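Local coordinates for bifunctional protein FolD (Thermus thermophilus, PDB 6V6Y) that probably oxidises 5,10-methylenetetrahydrofolate with NADP(+) and then hydrolyses the methenyl product to 10-formyltetrahydrofolate, working as a homodimer in one-carbon metabolism, at residues 11-14 with 15-19; 258-261 with 262-266. All coordinates share one frame; numbering follows the deposited sequence.

Contact 1 (11-14 with 15-19); sequences AAEA and VYEEI
Tyr16 leans back over the preceding turn of the amphipathic alpha-helix 8-24, bringing CE2, on the near side of its ring, to 4.1 Å from Ala12 CB. The torsion responsible places CG anti to the carbonyl carbon and beside the backbone N (chi1 -71°), which turns the ring toward the start of the helix. On the way it passes the carbonyl of Ala12, whose oxygen lies 3.4 Å from Tyr16 CD2 in an oblique approach. The same oxygen accepts the backbone bond from Tyr16 N (2.9 Å), so one residue supplies both the acceptor and the methyl beside the ring.

Glu13 meets the ring differently. Its side chain crosses that of Tyr16 at about a right angle, and OE2 comes to the ring edge, near its plane, 4.1 Å from CD2; carboxylate and ring planes are 60° apart. The bend at chi2 turns the carboxylate toward Tyr16, with OE1 pointing on toward Glu17. There Glu13 OE1 faces Glu17 OE1 at 3.5 Å, two like charges on carboxylates whose planes differ by 37°. Arg20 forms salt bridges with both OE1 atoms, which probably offsets their repulsion. The backbone joins the same pair through Glu17 N and Glu13 O.

On the side turned to the protein, Ala11, Ala12, Val15 and Tyr16 are buried: Tyr16 packs on Val262 and Ala263 of helix 257-276 and on Arg53 and Leu57 of helix 41-57, while Ala11 touches Met260. Glu18 is exposed, with its OE1 in a salt bridge to Arg144 of helix 137-148. Its chain, extended beyond CG, runs alongside the Ala14 carbonyl, with Glu18 CG 3.6 Å from Ala14 O.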
# COMPACT_ATOMS: atom_id res chain seq x y z
N ALA A 11 14.37 21.79 -8.83
CA ALA A 11 13.70 21.27 -7.64
C ALA A 11 14.68 20.53 -6.74
O ALA A 11 14.59 20.63 -5.51
CB ALA A 11 12.54 20.36 -8.03
N ALA A 12 15.62 19.78 -7.32
CA ALA A 12 16.59 19.07 -6.50
C ALA A 12 17.46 20.04 -5.70
O ALA A 12 17.83 19.75 -4.56
CB ALA A 12 17.47 18.17 -7.38
N GLU A 13 17.78 21.19 -6.30
CA GLU A 13 18.64 22.17 -5.62
C GLU A 13 17.96 22.69 -4.36
O GLU A 13 18.62 22.89 -3.34
CB GLU A 13 18.99 23.33 -6.57
CG GLU A 13 20.18 24.14 -6.13
CD GLU A 13 21.42 23.28 -5.93
OE1 GLU A 13 22.13 23.47 -4.92
OE2 GLU A 13 21.68 22.39 -6.78
N ALA A 14 16.65 22.91 -4.41
CA ALA A 14 15.96 23.31 -3.18
C ALA A 14 16.09 22.24 -2.09
O ALA A 14 16.23 22.57 -0.91
CB ALA A 14 14.50 23.63 -3.46
N VAL A 15 16.08 20.95 -2.47
CA VAL A 15 16.29 19.90 -1.47
C VAL A 15 17.71 19.96 -0.93
O VAL A 15 17.94 19.82 0.28
CB VAL A 15 15.99 18.50 -2.04
CG1 VAL A 15 16.33 17.41 -0.98
CG2 VAL A 15 14.55 18.38 -2.51
N TYR A 16 18.70 20.15 -1.82
CA TYR A 16 20.10 20.15 -1.41
C TYR A 16 20.40 21.34 -0.51
O TYR A 16 21.18 21.22 0.45
CB TYR A 16 21.00 20.17 -2.64
CG TYR A 16 21.01 18.87 -3.40
CD1 TYR A 16 20.95 17.64 -2.75
CD2 TYR A 16 21.07 18.86 -4.79
CE1 TYR A 16 20.95 16.45 -3.46
CE2 TYR A 16 21.08 17.68 -5.51
CZ TYR A 16 21.02 16.48 -4.83
OH TYR A 16 21.04 15.32 -5.56
N GLU A 17 19.81 22.50 -0.81
CA GLU A 17 19.92 23.66 0.06
C GLU A 17 19.37 23.36 1.45
O GLU A 17 19.99 23.70 2.47
CB GLU A 17 19.19 24.84 -0.58
CG GLU A 17 19.94 26.17 -0.62
CD GLU A 17 21.41 26.04 -1.00
OE1 GLU A 17 21.71 25.48 -2.08
OE2 GLU A 17 22.26 26.51 -0.21
N GLU A 18 18.20 22.70 1.52
CA GLU A 18 17.65 22.28 2.81
C GLU A 18 18.61 21.36 3.55
O GLU A 18 18.76 21.45 4.78
CB GLU A 18 16.30 21.60 2.63
CG GLU A 18 15.13 22.58 2.55
CD GLU A 18 13.88 22.02 1.89
OE1 GLU A 18 13.17 22.81 1.22
OE2 GLU A 18 13.60 20.81 2.04
N ILE A 19 19.26 20.44 2.83
CA ILE A 19 20.15 19.48 3.48
C ILE A 19 21.39 20.19 4.02
O ILE A 19 21.77 20.00 5.18
CB ILE A 19 20.51 18.34 2.51
CG1 ILE A 19 19.30 17.43 2.25
CG2 ILE A 19 21.71 17.53 3.04
CD1 ILE A 19 19.52 16.41 1.12

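Contact 2 (258-261 with 262-266). With NAP (NADP nicotinamide-adenine-dinucleotide phosphate), chain B.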
# COMPACT_ATOMS: atom_id res chain seq x y z
N GLY A 258 14.84 12.05 -12.62
CA GLY A 258 16.12 11.49 -12.23
C GLY A 258 16.86 12.28 -11.17
O GLY A 258 17.30 11.72 -10.16
N PRO A 259 17.03 13.59 -11.38
CA PRO A 259 17.66 14.40 -10.33
C PRO A 259 16.91 14.36 -9.02
O PRO A 259 17.53 14.40 -7.94
CB PRO A 259 17.68 15.82 -10.93
CG PRO A 259 17.71 15.60 -12.39
CD PRO A 259 16.93 14.33 -12.66
N MET A 260 15.57 14.29 -9.05
CA MET A 260 14.82 14.26 -7.80
C MET A 260 15.01 12.93 -7.08
O MET A 260 15.03 12.90 -5.84
CB MET A 260 13.34 14.54 -8.06
CG MET A 260 13.09 15.94 -8.55
SD MET A 260 13.66 17.18 -7.40
CE MET A 260 12.70 16.79 -5.97
N THR A 261 15.15 11.83 -7.82
CA THR A 261 15.42 10.55 -7.17
C THR A 261 16.72 10.60 -6.36
O THR A 261 16.79 10.07 -5.25
CB THR A 261 15.50 9.42 -8.20
OG1 THR A 261 14.27 9.34 -8.93
CG2 THR A 261 15.78 8.07 -7.48
N VAL A 262 17.76 11.23 -6.91
CA VAL A 262 19.03 11.31 -6.19
C VAL A 262 18.87 12.19 -4.95
O VAL A 262 19.30 11.83 -3.85
CB VAL A 262 20.15 11.83 -7.10
CG1 VAL A 262 21.47 11.90 -6.33
CG2 VAL A 262 20.30 10.93 -8.34
N ALA A 263 18.22 13.35 -5.12
CA ALA A 263 18.08 14.30 -4.02
C ALA A 263 17.36 13.68 -2.83
O ALA A 263 17.74 13.90 -1.67
CB ALA A 263 17.33 15.55 -4.50
N MET A 264 16.29 12.91 -3.08
CA MET A 264 15.54 12.36 -1.96
C MET A 264 16.25 11.18 -1.32
O MET A 264 15.99 10.89 -0.15
CB MET A 264 14.13 11.96 -2.40
CG MET A 264 13.39 13.05 -3.17
SD MET A 264 13.20 14.58 -2.26
CE MET A 264 12.32 14.03 -0.83
N LEU A 265 17.14 10.50 -2.05
CA LEU A 265 18.01 9.53 -1.40
C LEU A 265 18.96 10.22 -0.42
O LEU A 265 19.17 9.73 0.70
CB LEU A 265 18.78 8.74 -2.46
CG LEU A 265 19.93 7.89 -1.91
CD1 LEU A 265 19.41 6.79 -0.97
CD2 LEU A 265 20.76 7.31 -3.05
N MET A 266 19.52 11.36 -0.81
CA MET A 266 20.35 12.11 0.14
C MET A 266 19.50 12.55 1.33
O MET A 266 19.96 12.49 2.48
CB MET A 266 21.00 13.32 -0.54
CG MET A 266 21.88 12.93 -1.71
SD MET A 266 23.03 11.71 -1.11
CE MET A 266 23.20 10.68 -2.54
PA NAP B . 8.72 -2.37 -13.69
O1A NAP B . 9.96 -2.82 -14.37
O2A NAP B . 8.40 -3.24 -12.53
O5B NAP B . 7.50 -2.33 -14.74
C5B NAP B . 6.79 -1.13 -14.93
C4B NAP B . 5.29 -1.38 -14.99
O4B NAP B . 4.75 -0.77 -16.14
C3B NAP B . 4.93 -2.86 -15.06
O3B NAP B . 4.52 -3.29 -13.78
C2B NAP B . 3.82 -2.96 -16.09
O2B NAP B . 2.59 -3.34 -15.53
C1B NAP B . 3.71 -1.56 -16.69
N9A NAP B . 3.80 -1.62 -18.16
C8A NAP B . 4.88 -2.03 -18.89
N7A NAP B . 4.57 -1.94 -20.20
C5A NAP B . 3.31 -1.47 -20.32
C6A NAP B . 2.52 -1.19 -21.42
N6A NAP B . 2.98 -1.38 -22.65
N1A NAP B . 1.24 -0.71 -21.24
C2A NAP B . 0.76 -0.51 -19.96
N3A NAP B . 1.56 -0.79 -18.87
C4A NAP B . 2.81 -1.27 -19.04
O3 NAP B . 8.87 -0.83 -13.25
PN NAP B . 10.14 0.04 -12.79
O1N NAP B . 11.07 -0.84 -12.05
O2N NAP B . 9.64 1.29 -12.17
O5D NAP B . 10.81 0.41 -14.21
C5D NAP B . 10.09 1.19 -15.14
C4D NAP B . 11.00 2.24 -15.76
O4D NAP B . 11.24 3.30 -14.86
C3D NAP B . 12.35 1.63 -16.13
O3D NAP B . 12.61 1.85 -17.50
C2D NAP B . 13.36 2.38 -15.29
O2D NAP B . 14.48 2.73 -16.07
C1D NAP B . 12.62 3.63 -14.85
N1N NAP B . 13.07 4.06 -13.52
C2N NAP B . 13.61 5.30 -13.37
C3N NAP B . 14.04 5.73 -12.12
C7N NAP B . 14.54 7.14 -11.95
O7N NAP B . 15.08 7.53 -10.71
N7N NAP B . 14.45 7.98 -12.98
C4N NAP B . 13.92 4.89 -11.02
C5N NAP B . 13.36 3.63 -11.18
C6N NAP B . 12.94 3.22 -12.44
P2B NAP B . 2.30 -4.85 -15.05
O1X NAP B . 2.93 -5.09 -13.70
O2X NAP B . 0.80 -5.04 -14.94
O3X NAP B . 2.86 -5.83 -16.05
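Thr261 sets both its hydroxyl and its methyl against the carboxamide oxygen of the NADP nicotinamide. OG1 donates a hydrogen bond to NAP O7N at 2.7 Å, and CG2 lies 3.3 Å from the same oxygen, so the amide oxygen rests against both branches of the side chain. The rotamer accounts for this: OG1 stands anti to the carbonyl carbon and beside the backbone N (chi1 -59°), while CG2 is anti to that nitrogen. A second hydrogen bond links OG1 to the hydroxyl of Thr138, which helps fix the rotation of the threonine. One turn back, Gly258 CA approaches the carboxamide nitrogen N7N to 4.0 Å, so the nitrogen end of the amide lies beside the same helix. A valine in place of Thr261 would probably leave O7N without this donor and Thr138 without its partner, freeing the carboxamide to turn.

These residues form the first turns of helix 257-276, the C-terminal helix of the chain, which starts beside the cofactor of the Rossmann-type NADP-binding domain. The bond from Val262 N to Gly258 O is weak, at 3.3 Å, and those from Ala263 N to Pro259 O and from Met264 N to Met260 O are shorter.

On another side of the helix Met260 and Met264 sit one turn apart. Both side chains are bent at chi2 and chi3, and the methyl CE of Met260 lies 4.3 Å from SD of Met264. Nearer the backbone, Met264 CG is packed 3.1 Å from Met260 O. Helix 137-148 packs on this side, with Met260 against Arg144 and Leu145, and Met264 against Leu140. Val262 instead turns CG2 back toward the start of the helix, 3.6 Å from Gly258 O.

How the contacts relate
Contact 1 comes first along the chain, near the N-terminus on helix 8-24, and contact 2 follows near the C-terminus on helix 257-276; their centres are about 10 Å apart. Their sequences fall in different parts of the enzyme, the catalytic and the NAD(P)-binding domain, yet the two helices pack directly. Met260 SD lies 3.4 Å from Ala11 CB, and Tyr16 OH lies 3.5 Å from Val262 CG1. Helices 41-57 and 137-148 each touch both. The first and last helices of the chain thereby pack side by side, with the 258-266 segment at the NADP and the 11-19 segment behind it, its Tyr16 side chain about 11 Å from the cofactor.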